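Local structure of DNA polymerase (Pyrobaculum calidifontis, 5MDN) at residues Arg481-Glu486 with Asp501-Ala506; Lys488-Pro491 with Pro495-Arg498. The protein probably catalyses DNA synthesis, adding deoxyribonucleotides from their triphosphates to a growing DNA strand with release of diphosphate, as a family B DNA polymerase. One frame throughout, in Å; residues are numbered along the deposited sequence.

Contact 1: residues Arg481-Glu486 with Asp501-Ala506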
loop_
_atom_site.group_PDB
_atom_site.type_symbol
_atom_site.label_atom_id
_atom_site.label_comp_id
_atom_site.label_asym_id
_atom_site.label_seq_id
_atom_site.Cartn_x
_atom_site.Cartn_y
_atom_site.Cartn_z
ATOM N N ARG A 481 -18.928 2.900 15.906
ATOM C CA ARG A 481 -19.793 3.713 16.756
ATOM C C ARG A 481 -19.520 3.458 18.234
ATOM O O ARG A 481 -19.572 4.383 19.052
ATOM C CB ARG A 481 -21.257 3.438 16.415
ATOM C CG ARG A 481 -22.240 4.461 16.962
ATOM C CD ARG A 481 -23.349 4.708 15.953
ATOM N NE ARG A 481 -24.097 3.490 15.656
ATOM C CZ ARG A 481 -24.710 3.254 14.500
ATOM N NH1 ARG A 481 -24.654 4.150 13.523
ATOM N NH2 ARG A 481 -25.370 2.118 14.316
ATOM N N ALA A 482 -19.231 2.206 18.595
ATOM C CA ALA A 482 -18.917 1.888 19.984
ATOM C C ALA A 482 -17.552 2.440 20.377
ATOM O O ALA A 482 -17.390 3.015 21.460
ATOM C CB ALA A 482 -18.971 0.375 20.199
ATOM N N VAL A 483 -16.550 2.258 19.512
ATOM C CA VAL A 483 -15.217 2.792 19.781
ATOM C C VAL A 483 -15.259 4.313 19.862
ATOM O O VAL A 483 -14.632 4.922 20.737
ATOM C CB VAL A 483 -14.220 2.306 18.712
ATOM C CG1 VAL A 483 -12.902 3.060 18.824
ATOM C CG2 VAL A 483 -13.992 0.808 18.839
ATOM N N ARG A 484 -16.003 4.949 18.953
ATOM C CA ARG A 484 -15.986 6.405 18.850
ATOM C C ARG A 484 -16.561 7.073 20.094
ATOM O O ARG A 484 -16.080 8.139 20.497
ATOM C CB ARG A 484 -16.760 6.837 17.605
ATOM C CG ARG A 484 -16.294 8.139 16.982
ATOM C CD ARG A 484 -16.946 8.324 15.621
ATOM N NE ARG A 484 -16.619 9.607 15.008
ATOM C CZ ARG A 484 -17.103 10.017 13.841
ATOM N NH1 ARG A 484 -17.938 9.242 13.161
ATOM N NH2 ARG A 484 -16.753 11.198 13.349
ATOM N N GLU A 485 -17.577 6.474 20.719
ATOM C CA GLU A 485 -18.115 7.054 21.945
ATOM C C GLU A 485 -17.205 6.794 23.140
ATOM O O GLU A 485 -17.146 7.620 24.057
ATOM C CB GLU A 485 -19.526 6.525 22.221
ATOM C CG GLU A 485 -19.592 5.128 22.819
ATOM C CD GLU A 485 -20.952 4.822 23.419
ATOM O OE1 GLU A 485 -21.372 5.555 24.340
ATOM O OE2 GLU A 485 -21.598 3.850 22.974
ATOM N N GLU A 486 -16.502 5.658 23.154
ATOM C CA GLU A 486 -15.531 5.400 24.211
ATOM C C GLU A 486 -14.383 6.400 24.183
ATOM O O GLU A 486 -13.714 6.588 25.206
ATOM C CB GLU A 486 -14.989 3.974 24.089
ATOM C CG GLU A 486 -14.486 3.367 25.395
ATOM C CD GLU A 486 -15.594 2.748 26.232
ATOM O OE1 GLU A 486 -16.741 3.245 26.180
ATOM O OE2 GLU A 486 -15.317 1.754 26.938
ATOM N N ASP A 501 -8.656 6.707 18.405
ATOM C CA ASP A 501 -8.912 7.426 17.161
ATOM C C ASP A 501 -8.341 6.683 15.959
ATOM O O ASP A 501 -8.935 6.697 14.875
ATOM C CB ASP A 501 -8.334 8.839 17.244
ATOM C CG ASP A 501 -8.879 9.758 16.166
ATOM O OD1 ASP A 501 -10.090 10.067 16.199
ATOM O OD2 ASP A 501 -8.094 10.176 15.289
ATOM N N GLU A 502 -7.187 6.034 16.128
ATOM C CA GLU A 502 -6.625 5.226 15.050
ATOM C C GLU A 502 -7.502 4.013 14.761
ATOM O O GLU A 502 -7.783 3.700 13.598
ATOM C CB GLU A 502 -5.202 4.795 15.405
ATOM C CG GLU A 502 -4.182 5.929 15.436
ATOM C CD GLU A 502 -3.835 6.465 14.055
ATOM O OE1 GLU A 502 -4.364 5.943 13.051
ATOM O OE2 GLU A 502 -3.021 7.409 13.973
ATOM N N ARG A 503 -7.925 3.305 15.811
ATOM C CA ARG A 503 -8.836 2.179 15.633
ATOM C C ARG A 503 -10.134 2.620 14.969
ATOM O O ARG A 503 -10.670 1.916 14.104
ATOM C CB ARG A 503 -9.117 1.515 16.981
ATOM C CG ARG A 503 -10.393 0.690 17.018
ATOM C CD ARG A 503 -10.377 -0.330 18.143
ATOM N NE ARG A 503 -9.708 -1.564 17.746
ATOM C CZ ARG A 503 -10.306 -2.559 17.097
ATOM N NH1 ARG A 503 -11.588 -2.463 16.772
ATOM N NH2 ARG A 503 -9.624 -3.649 16.774
ATOM N N GLN A 504 -10.658 3.784 15.364
ATOM C CA GLN A 504 -11.872 4.300 14.739
ATOM C C GLN A 504 -11.668 4.542 13.248
ATOM O O GLN A 504 -12.535 4.200 12.433
ATOM C CB GLN A 504 -12.315 5.584 15.443
ATOM C CG GLN A 504 -13.416 6.364 14.729
ATOM C CD GLN A 504 -12.871 7.391 13.753
ATOM O OE1 GLN A 504 -13.509 7.712 12.750
ATOM N NE2 GLN A 504 -11.685 7.912 14.043
ATOM N N ARG A 505 -10.534 5.136 12.867
ATOM C CA ARG A 505 -10.295 5.407 11.452
ATOM C C ARG A 505 -10.073 4.116 10.672
ATOM O O ARG A 505 -10.514 3.997 9.522
ATOM C CB ARG A 505 -9.102 6.348 11.277
ATOM C CG ARG A 505 -8.746 6.576 9.813
ATOM C CD ARG A 505 -7.855 7.786 9.598
ATOM N NE ARG A 505 -7.265 7.771 8.261
ATOM C CZ ARG A 505 -6.022 7.385 7.987
ATOM N NH1 ARG A 505 -5.215 6.985 8.960
ATOM N NH2 ARG A 505 -5.584 7.406 6.735
ATOM N N ALA A 506 -9.392 3.139 11.280
ATOM C CA ALA A 506 -9.129 1.880 10.588
ATOM C C ALA A 506 -10.425 1.184 10.195
ATOM O O ALA A 506 -10.522 0.602 9.109
ATOM C CB ALA A 506 -8.274 0.966 11.464
#
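Val483 and Arg503 meet nearly at right angles between the two antiparallel helices of a helical hairpin, which the family's layout identifies as the fingers. The short segments run at 157° to one another, their axes 9.1 Å apart. Val483 presents both methyls to the aliphatic part of the arginine: CG1 lies 3.9 Å from Arg503 CG, and CG2 lies 3.9 Å from Arg503 CD. A compact branched residue suits this buried place, while the arginine offers methylenes and sends its head toward helix 326-356, where NE makes a weak hydrogen bond to Gln353.

One residue further along each helix, Arg484 and Gln504 cross obliquely. With CG anti to the backbone N (chi1 -151°) and the chain extended to NE, Arg484 passes CG and CD along Gln504 CG, 4.1 Å from its own CG, and carries the guanidinium past it to a salt bridge with Glu586. Gln504 OE1 lies over one face of that guanidinium, offset toward the rim, the two planes 26° apart, and also takes a weak hydrogen bond from Arg480. The amide's other end turns back on its own helix: Gln504 NE2 makes a weak, bent bond to Asp501 O at 3.1 Å.

Contact 2: residues Lys488-Pro491 with Pro495-Arg498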
loop_
_atom_site.group_PDB
_atom_site.type_symbol
_atom_site.label_atom_id
_atom_site.label_comp_id
_atom_site.label_asym_id
_atom_site.label_seq_id
_atom_site.Cartn_x
_atom_site.Cartn_y
_atom_site.Cartn_z
ATOM N N LYS A 488 -14.812 9.542 23.936
ATOM C CA LYS A 488 -15.269 10.662 24.746
ATOM C C LYS A 488 -14.888 10.514 26.215
ATOM O O LYS A 488 -14.850 11.519 26.935
ATOM C CB LYS A 488 -16.784 10.825 24.616
ATOM C CG LYS A 488 -17.258 11.227 23.225
ATOM C CD LYS A 488 -18.772 11.110 23.104
ATOM C CE LYS A 488 -19.234 11.289 21.664
ATOM N NZ LYS A 488 -18.895 12.642 21.135
ATOM N N LYS A 489 -14.622 9.288 26.678
ATOM C CA LYS A 489 -14.233 9.090 28.071
ATOM C C LYS A 489 -12.895 9.750 28.376
ATOM O O LYS A 489 -12.700 10.302 29.464
ATOM C CB LYS A 489 -14.167 7.596 28.399
ATOM C CG LYS A 489 -13.784 7.307 29.848
ATOM C CD LYS A 489 -13.439 5.844 30.074
ATOM C CE LYS A 489 -14.660 4.948 29.981
ATOM N NZ LYS A 489 -14.297 3.516 30.181
ATOM N N TYR A 490 -11.967 9.710 27.430
ATOM C CA TYR A 490 -10.616 10.208 27.617
ATOM C C TYR A 490 -10.459 11.600 27.021
ATOM O O TYR A 490 -11.217 11.999 26.131
ATOM C CB TYR A 490 -9.608 9.250 26.967
ATOM C CG TYR A 490 -9.639 7.843 27.526
ATOM C CD1 TYR A 490 -10.522 6.890 27.028
ATOM C CD2 TYR A 490 -8.785 7.468 28.554
ATOM C CE1 TYR A 490 -10.549 5.604 27.541
ATOM C CE2 TYR A 490 -8.805 6.187 29.072
ATOM C CZ TYR A 490 -9.689 5.259 28.562
ATOM O OH TYR A 490 -9.713 3.983 29.073
ATOM N N PRO A 491 -9.476 12.371 27.487
ATOM C CA PRO A 491 -9.257 13.715 26.937
ATOM C C PRO A 491 -8.551 13.645 25.595
ATOM O O PRO A 491 -7.664 12.802 25.390
ATOM C CB PRO A 491 -8.381 14.396 28.000
ATOM C CG PRO A 491 -7.671 13.280 28.669
ATOM C CD PRO A 491 -8.598 12.096 28.638
ATOM N N PRO A 495 -2.685 9.580 25.289
ATOM C CA PRO A 495 -2.333 8.388 24.499
ATOM C C PRO A 495 -3.520 7.470 24.277
ATOM O O PRO A 495 -3.676 6.910 23.187
ATOM C CB PRO A 495 -1.233 7.722 25.340
ATOM C CG PRO A 495 -1.412 8.267 26.719
ATOM C CD PRO A 495 -1.892 9.674 26.528
ATOM N N GLU A 496 -4.374 7.313 25.292
ATOM C CA GLU A 496 -5.534 6.439 25.169
ATOM C C GLU A 496 -6.540 6.962 24.148
ATOM O O GLU A 496 -7.263 6.169 23.534
ATOM C CB GLU A 496 -6.201 6.275 26.535
ATOM C CG GLU A 496 -5.331 5.587 27.578
ATOM C CD GLU A 496 -4.457 6.558 28.352
ATOM O OE1 GLU A 496 -4.434 7.755 27.997
ATOM O OE2 GLU A 496 -3.789 6.124 29.314
ATOM N N TYR A 497 -6.607 8.283 23.954
ATOM C CA TYR A 497 -7.519 8.836 22.955
ATOM C C TYR A 497 -6.993 8.612 21.543
ATOM O O TYR A 497 -7.753 8.233 20.643
ATOM C CB TYR A 497 -7.744 10.329 23.213
ATOM C CG TYR A 497 -8.748 10.981 22.279
ATOM C CD1 TYR A 497 -8.349 11.539 21.070
ATOM C CD2 TYR A 497 -10.095 11.042 22.614
ATOM C CE1 TYR A 497 -9.265 12.133 20.219
ATOM C CE2 TYR A 497 -11.018 11.635 21.768
ATOM C CZ TYR A 497 -10.598 12.178 20.574
ATOM O OH TYR A 497 -11.515 12.768 19.733
ATOM N N ARG A 498 -5.696 8.850 21.328
ATOM C CA ARG A 498 -5.121 8.719 19.993
ATOM C C ARG A 498 -5.177 7.276 19.508
ATOM O O ARG A 498 -5.384 7.020 18.316
ATOM C CB ARG A 498 -3.687 9.246 19.996
ATOM C CG ARG A 498 -3.612 10.751 20.191
ATOM C CD ARG A 498 -2.182 11.261 20.205
ATOM N NE ARG A 498 -1.982 12.259 21.252
ATOM C CZ ARG A 498 -1.381 12.022 22.414
ATOM N NH1 ARG A 498 -0.905 10.815 22.688
ATOM N NH2 ARG A 498 -1.251 12.998 23.301
#
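Glu496 lays its CB over one face of the Tyr490 ring, a CH-pi contact 3.8 Å from the ring centroid, where helix 495-512 begins after the turn of the fingers hairpin. Its CG follows, 3.8 Å from Tyr490 CE2. The bend at chi2 (88°) brings the carboxylate round, and its plane ends 7° from that of the ring. Glutamate suits this surface contact, since its methylenes can cover the aromatic face. The tyrosine ring reaches the glutamate because CG stands anti to its own carbonyl carbon; Lys489 CG lies over the opposite face. With an alanine here in place of the tyrosine, the methylenes of Glu496 and Lys489 would probably lose the flat surface between them, and a gap is likely to open beside the first turn of the helix.

Tyr497 comes next and packs against the loop backbone: its CB lies 3.3 Å from Pro491 O, and its ring meets Tyr490 O obliquely. Ser494 OG hydrogen-bonds both Pro491 O and Tyr497 N, fastening loop to helix. Arg498 then swings back to a salt bridge with Asp493. The whole turn joins helix 468-486 to helix 495-512, with Tyr497 touching Ala487 just beyond the first helix and Glu496 resting on Phe159 in the loop between strands 144-155 and 165-172.

How the contacts relate
Contacts 1 and 2 are successive levels of one helical hairpin, their centres about 10 Å apart. Contact 2 closes the turn itself, whereas contact 1 joins the two helices further along them from the turn; both draw on helix 495-512, and the chain runs from 481-486 directly into the loop of contact 2 and back to 501-506. Contact 1 is partly buried, its centre about 22 Å from the centre of the chain; contact 2 is a surface contact about 28 Å from it. Both lie away from the magnesium site of Asp7 and Asp363 and from the metal-binding Asp169 and Asp236 of the exonuclease domain, and line none of these sites.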